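Local coordinates for protein pilus tip adhesin Cpa (Streptococcus pyogenes, PDB 4C0Z) that is a component of the pilus tip and can bind covalently to host-cell surface targets through its two reactive thioester bonds, its N-terminal thioester domain being the part described here, at residues I[52-57]-I[129-134]; I[100-105]-I[136-141]. All coordinates share one frame; numbering follows the deposited sequence.

How the contacts relate
Both contacts are buried and both use helix 123-138, with centres about 8 Å apart. Contact 1 sets the middle of this helix against strand 51-56, which carries the thioester cysteine C55. Contact 2 packs the last turn of the same helix, through Y137 and T138, against helix 98-108. The two meet directly. D139 OD1, just past the helix end in segment 136-141, lies 3.0 Å from N57 N, a probable hydrogen bond. I105 CD1 of contact 2 packs on A133 O of contact 1 at 3.5 Å. Contact 1 supplies C55 and N57 to the spermidine pocket. Contact 2 is set further back, with the T138 side chain about 8 Å from the ligand.

Contact 1 (I[52-57]-I[129-134]); sequences QAYCFN and VTQNAI. With SPD (spermidine), chain B.
Y54 and Q131 are the nearest CA pair, 6.0 Å apart, where strand 54-56 runs at 30° to the axis of helix 129-134. The contact joins the antiparallel barrel of the thioester domain to helix 123-138. Its polar part is a single side-chain amide that grips both backbone groups of C55, the cysteine of the isoglutamyl thioester with Q204. Q131 OE1 takes the hydrogen bond from C55 N at 3.0 Å. This bond is nearly straight (161°) and uses a lone pair in the carbonyl plane. Q131 NE2 gives the second bond, to C55 O at 2.9 Å. It is more bent, and C55 O lies out of the amide plane. The Q131 chain leaves its helix extended and then bends at chi2 (65°), which brings OE1 to C55 N and NE2 to C55 O. Two bonds fix its rotation. OE1 also lies at the edge of the Y54 ring, whereas T130 CG2 sits over one face in a CH-pi contact, 3.9 Å from the centroid. Y54 OH is bonded to Y110 O. I134 CG1 packs on Y54 CB, and its CG2 lies against the carbonyl oxygen of C55. Spermidine lies beyond the cysteine: its N10 is hydrogen-bonded to N57 O at 3.2 Å, and its C9 is 3.7 Å from C55 SG.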
loop_
_atom_site.group_PDB
_atom_site.type_symbol
_atom_site.label_atom_id
_atom_site.label_comp_id
_atom_site.label_asym_id
_atom_site.label_seq_id
_atom_site.Cartn_x
_atom_site.Cartn_y
_atom_site.Cartn_z
ATOM N N GLN I 52 -0.657 -7.035 -19.744
ATOM C CA GLN I 52 -0.681 -5.870 -18.849
ATOM C C GLN I 52 -1.377 -6.302 -17.551
ATOM O O GLN I 52 -2.473 -6.867 -17.597
ATOM C CB GLN I 52 -1.422 -4.664 -19.497
ATOM C CG GLN I 52 -1.364 -3.376 -18.665
ATOM C CD GLN I 52 0.036 -2.804 -18.584
ATOM O OE1 GLN I 52 0.711 -2.648 -19.598
ATOM N NE2 GLN I 52 0.510 -2.481 -17.382
ATOM N N ALA I 53 -0.700 -6.106 -16.414
ATOM C CA ALA I 53 -1.234 -6.478 -15.100
ATOM C C ALA I 53 -1.365 -5.276 -14.184
ATOM O O ALA I 53 -0.700 -4.259 -14.384
ATOM C CB ALA I 53 -0.357 -7.535 -14.447
ATOM N N TYR I 54 -2.269 -5.389 -13.200
ATOM C CA TYR I 54 -2.520 -4.393 -12.164
ATOM C C TYR I 54 -2.551 -5.144 -10.849
ATOM O O TYR I 54 -3.017 -6.288 -10.799
ATOM C CB TYR I 54 -3.832 -3.620 -12.428
ATOM C CG TYR I 54 -3.721 -2.726 -13.646
ATOM C CD1 TYR I 54 -3.156 -1.456 -13.551
ATOM C CD2 TYR I 54 -4.080 -3.190 -14.915
ATOM C CE1 TYR I 54 -2.981 -0.654 -14.678
ATOM C CE2 TYR I 54 -3.937 -2.385 -16.052
ATOM C CZ TYR I 54 -3.382 -1.116 -15.929
ATOM O OH TYR I 54 -3.262 -0.297 -17.033
ATOM N N CYS I 55 -2.030 -4.523 -9.796
ATOM C CA CYS I 55 -1.952 -5.154 -8.492
ATOM C C CYS I 55 -3.114 -4.819 -7.583
ATOM O O CYS I 55 -3.843 -3.854 -7.820
ATOM C CB CYS I 55 -0.619 -4.832 -7.822
ATOM S SG CYS I 55 -0.394 -3.083 -7.434
ATOM N N PHE I 56 -3.240 -5.600 -6.506
ATOM C CA PHE I 56 -4.154 -5.383 -5.391
ATOM C C PHE I 56 -3.492 -5.881 -4.113
ATOM O O PHE I 56 -2.446 -6.516 -4.212
ATOM C CB PHE I 56 -5.566 -5.908 -5.642
ATOM C CG PHE I 56 -5.789 -7.381 -5.834
ATOM C CD1 PHE I 56 -5.589 -7.972 -7.079
ATOM C CD2 PHE I 56 -6.360 -8.147 -4.825
ATOM C CE1 PHE I 56 -5.901 -9.317 -7.291
ATOM C CE2 PHE I 56 -6.669 -9.495 -5.038
ATOM C CZ PHE I 56 -6.447 -10.069 -6.270
ATOM N N ASN I 57 -4.060 -5.564 -2.919
ATOM C CA ASN I 57 -3.520 -5.811 -1.568
ATOM C C ASN I 57 -2.468 -4.739 -1.291
ATOM O O ASN I 57 -1.264 -4.991 -1.386
ATOM C CB ASN I 57 -2.933 -7.204 -1.365
ATOM C CG ASN I 57 -3.840 -8.344 -1.778
ATOM O OD1 ASN I 57 -3.564 -9.065 -2.725
ATOM N ND2 ASN I 57 -4.911 -8.554 -1.074
ATOM N N VAL I 129 -3.384 5.965 -13.643
ATOM C CA VAL I 129 -4.822 6.259 -13.507
ATOM C C VAL I 129 -5.605 4.943 -13.381
ATOM O O VAL I 129 -6.412 4.798 -12.451
ATOM C CB VAL I 129 -5.367 7.141 -14.662
ATOM C CG1 VAL I 129 -6.890 7.237 -14.633
ATOM C CG2 VAL I 129 -4.761 8.529 -14.611
ATOM N N THR I 130 -5.352 3.993 -14.304
ATOM C CA THR I 130 -6.005 2.679 -14.325
ATOM C C THR I 130 -5.792 1.939 -12.997
ATOM O O THR I 130 -6.758 1.444 -12.407
ATOM C CB THR I 130 -5.553 1.865 -15.536
ATOM O OG1 THR I 130 -5.645 2.684 -16.704
ATOM C CG2 THR I 130 -6.372 0.590 -15.723
ATOM N N GLN I 131 -4.538 1.905 -12.521
ATOM C CA GLN I 131 -4.162 1.272 -11.259
ATOM C C GLN I 131 -4.923 1.864 -10.070
ATOM O O GLN I 131 -5.407 1.111 -9.219
ATOM C CB GLN I 131 -2.641 1.321 -11.048
ATOM C CG GLN I 131 -2.150 0.636 -9.754
ATOM C CD GLN I 131 -2.402 -0.846 -9.773
ATOM O OE1 GLN I 131 -1.613 -1.605 -10.323
ATOM N NE2 GLN I 131 -3.527 -1.292 -9.213
ATOM N N ASN I 132 -5.040 3.203 -10.037
ATOM C CA ASN I 132 -5.782 3.921 -9.006
ATOM C C ASN I 132 -7.268 3.605 -9.039
ATOM O O ASN I 132 -7.860 3.442 -7.981
ATOM C CB ASN I 132 -5.496 5.415 -9.056
ATOM C CG ASN I 132 -4.292 5.747 -8.202
ATOM O OD1 ASN I 132 -4.439 6.113 -7.049
ATOM N ND2 ASN I 132 -3.072 5.494 -8.683
ATOM N N ALA I 133 -7.848 3.426 -10.239
ATOM C CA ALA I 133 -9.246 3.028 -10.402
ATOM C C ALA I 133 -9.434 1.562 -9.926
ATOM O O ALA I 133 -10.411 1.260 -9.239
ATOM C CB ALA I 133 -9.676 3.192 -11.849
ATOM N N ILE I 134 -8.470 0.682 -10.236
ATOM C CA ILE I 134 -8.464 -0.714 -9.769
ATOM C C ILE I 134 -8.439 -0.784 -8.218
ATOM O O ILE I 134 -9.289 -1.460 -7.625
ATOM C CB ILE I 134 -7.297 -1.529 -10.420
ATOM C CG1 ILE I 134 -7.553 -1.784 -11.960
ATOM C CG2 ILE I 134 -7.005 -2.837 -9.656
ATOM C CD1 ILE I 134 -8.756 -2.687 -12.317
HETATM N N1 SPD B . 3.909 1.508 2.638
HETATM C C2 SPD B . 3.159 0.425 3.261
HETATM C C3 SPD B . 2.622 -0.544 2.192
HETATM C C4 SPD B . 3.626 -0.793 1.080
HETATM C C5 SPD B . 2.886 -1.583 0.006
HETATM N N6 SPD B . 3.058 -0.990 -1.310
HETATM C C7 SPD B . 2.485 -1.848 -2.384
HETATM C C8 SPD B . 1.140 -1.239 -2.900
HETATM C C9 SPD B . 0.518 -2.157 -3.996
HETATM N N10 SPD B . 0.468 -3.571 -3.608
#

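Contact 2 (I[100-105]-I[136-141]); sequences QNILRI and YYTDSS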
loop_
_atom_site.group_PDB
_atom_site.type_symbol
_atom_site.label_atom_id
_atom_site.label_comp_id
_atom_site.label_asym_id
_atom_site.label_seq_id
_atom_site.Cartn_x
_atom_site.Cartn_y
_atom_site.Cartn_z
ATOM N N GLN I 100 -17.356 -7.105 -12.534
ATOM C CA GLN I 100 -17.865 -6.282 -13.649
ATOM C C GLN I 100 -17.256 -4.893 -13.676
ATOM O O GLN I 100 -16.881 -4.411 -14.746
ATOM C CB GLN I 100 -19.405 -6.206 -13.647
ATOM C CG GLN I 100 -20.076 -7.533 -13.989
ATOM C CD GLN I 100 -20.389 -8.416 -12.797
ATOM O OE1 GLN I 100 -19.853 -8.264 -11.691
ATOM N NE2 GLN I 100 -21.272 -9.379 -13.005
ATOM N N ASN I 101 -17.118 -4.276 -12.492
ATOM C CA ASN I 101 -16.508 -2.961 -12.343
ATOM C C ASN I 101 -15.041 -2.980 -12.732
ATOM O O ASN I 101 -14.592 -2.096 -13.462
ATOM C CB ASN I 101 -16.709 -2.419 -10.930
ATOM C CG ASN I 101 -18.110 -1.919 -10.707
ATOM O OD1 ASN I 101 -18.763 -1.374 -11.605
ATOM N ND2 ASN I 101 -18.614 -2.109 -9.509
ATOM N N ILE I 102 -14.313 -4.017 -12.289
ATOM C CA ILE I 102 -12.901 -4.201 -12.585
ATOM C C ILE I 102 -12.717 -4.409 -14.091
ATOM O O ILE I 102 -11.892 -3.716 -14.701
ATOM C CB ILE I 102 -12.265 -5.301 -11.683
ATOM C CG1 ILE I 102 -12.079 -4.759 -10.238
ATOM C CG2 ILE I 102 -10.923 -5.797 -12.251
ATOM C CD1 ILE I 102 -12.065 -5.782 -9.164
ATOM N N LEU I 103 -13.530 -5.299 -14.689
ATOM C CA LEU I 103 -13.526 -5.579 -16.134
ATOM C C LEU I 103 -13.764 -4.312 -16.949
ATOM O O LEU I 103 -13.063 -4.094 -17.944
ATOM C CB LEU I 103 -14.563 -6.635 -16.507
ATOM C CG LEU I 103 -14.053 -8.040 -16.870
ATOM C CD1 LEU I 103 -15.167 -8.874 -17.446
ATOM C CD2 LEU I 103 -12.902 -8.000 -17.864
ATOM N N ARG I 104 -14.739 -3.469 -16.516
ATOM C CA ARG I 104 -15.042 -2.191 -17.175
ATOM C C ARG I 104 -13.842 -1.240 -17.154
ATOM O O ARG I 104 -13.583 -0.570 -18.155
ATOM C CB ARG I 104 -16.267 -1.505 -16.561
ATOM C CG ARG I 104 -17.546 -1.837 -17.279
ATOM C CD ARG I 104 -18.721 -0.988 -16.825
ATOM N NE ARG I 104 -19.123 -1.291 -15.450
ATOM C CZ ARG I 104 -19.997 -2.235 -15.108
ATOM N NH1 ARG I 104 -20.563 -2.994 -16.037
ATOM N NH2 ARG I 104 -20.302 -2.432 -13.834
ATOM N N ILE I 105 -13.098 -1.206 -16.028
ATOM C CA ILE I 105 -11.911 -0.369 -15.867
ATOM C C ILE I 105 -10.820 -0.839 -16.814
ATOM O O ILE I 105 -10.212 -0.007 -17.480
ATOM C CB ILE I 105 -11.417 -0.306 -14.394
ATOM C CG1 ILE I 105 -12.405 0.491 -13.522
ATOM C CG2 ILE I 105 -9.994 0.288 -14.293
ATOM C CD1 ILE I 105 -12.206 0.267 -12.044
ATOM N N TYR I 136 -9.360 1.418 -6.067
ATOM C CA TYR I 136 -10.616 1.930 -5.543
ATOM C C TYR I 136 -11.576 0.743 -5.278
ATOM O O TYR I 136 -12.256 0.720 -4.257
ATOM C CB TYR I 136 -11.236 2.937 -6.546
ATOM C CG TYR I 136 -12.587 3.474 -6.134
ATOM C CD1 TYR I 136 -12.697 4.503 -5.204
ATOM C CD2 TYR I 136 -13.756 2.966 -6.683
ATOM C CE1 TYR I 136 -13.941 5.007 -4.827
ATOM C CE2 TYR I 136 -15.007 3.458 -6.310
ATOM C CZ TYR I 136 -15.095 4.474 -5.377
ATOM O OH TYR I 136 -16.318 4.951 -4.992
ATOM N N TYR I 137 -11.595 -0.253 -6.182
ATOM C CA TYR I 137 -12.474 -1.414 -6.037
ATOM C C TYR I 137 -11.851 -2.565 -5.261
ATOM O O TYR I 137 -12.521 -3.143 -4.410
ATOM C CB TYR I 137 -12.995 -1.891 -7.402
ATOM C CG TYR I 137 -14.044 -0.959 -7.970
ATOM C CD1 TYR I 137 -15.354 -0.976 -7.494
ATOM C CD2 TYR I 137 -13.714 -0.014 -8.938
ATOM C CE1 TYR I 137 -16.310 -0.084 -7.979
ATOM C CE2 TYR I 137 -14.669 0.864 -9.452
ATOM C CZ TYR I 137 -15.964 0.827 -8.969
ATOM O OH TYR I 137 -16.879 1.715 -9.470
ATOM N N THR I 138 -10.602 -2.911 -5.549
ATOM C CA THR I 138 -9.948 -4.060 -4.915
ATOM C C THR I 138 -9.563 -3.851 -3.450
ATOM O O THR I 138 -9.517 -4.816 -2.684
ATOM C CB THR I 138 -8.704 -4.456 -5.697
ATOM O OG1 THR I 138 -7.755 -3.394 -5.638
ATOM C CG2 THR I 138 -9.008 -4.863 -7.124
ATOM N N ASP I 139 -9.240 -2.608 -3.078
ATOM C CA ASP I 139 -8.750 -2.283 -1.742
ATOM C C ASP I 139 -9.543 -1.189 -1.046
ATOM O O ASP I 139 -9.121 -0.722 0.009
ATOM C CB ASP I 139 -7.275 -1.880 -1.856
ATOM C CG ASP I 139 -6.369 -3.062 -2.077
ATOM O OD1 ASP I 139 -6.165 -3.444 -3.256
ATOM O OD2 ASP I 139 -5.932 -3.666 -1.072
ATOM N N SER I 140 -10.687 -0.793 -1.619
ATOM C CA SER I 140 -11.549 0.288 -1.116
ATOM C C SER I 140 -10.719 1.558 -0.828
ATOM O O SER I 140 -10.897 2.194 0.219
ATOM C CB SER I 140 -12.370 -0.161 0.098
ATOM O OG SER I 140 -13.153 -1.305 -0.195
ATOM N N SER I 141 -9.767 1.893 -1.735
ATOM C CA SER I 141 -8.942 3.082 -1.533
ATOM C C SER I 141 -9.798 4.338 -1.638
ATOM O O SER I 141 -10.701 4.414 -2.478
ATOM C CB SER I 141 -7.737 3.116 -2.461
ATOM O OG SER I 141 -8.122 3.462 -3.779
#
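This is a buried packing contact between helix 98-108 and the C-terminal end of helix 123-138, without a hydrogen bond between the segments. Y137 carries it, inserted among N101, I102 and I105. N101 covers one face of the tyrosine ring, with CB 3.8 Å from the centroid in a CH-pi contact. Its amide continues the stack at 29° to the ring plane, and N101 ND2 comes to 3.4 Å from Y137 CE1. R104 NH2 steadies this amide with a hydrogen bond to N101 OD1 of 2.9 Å, although the donor sits above the carbonyl plane. The other face of the Y137 ring is met off centre by CD2 of Y136. I105 CD1 approaches obliquely, 3.5 Å from Y137 CD2. I102 CG1 lies alongside Y137 CB. The tip of I102 reaches further: its CD1 meets T138 CG2 at 3.8 Å. With T138 OG1 between the backbone N and carbonyl carbon (chi1 64°), the methyl CG2 is left anti to the carbonyl carbon, facing I102. Around the contact, P177 of helix 177-181 touches N101 and Y137, L193 of strand 191-198 touches I102, and I105 packs on A133 and I134 one turn back along helix 123-138.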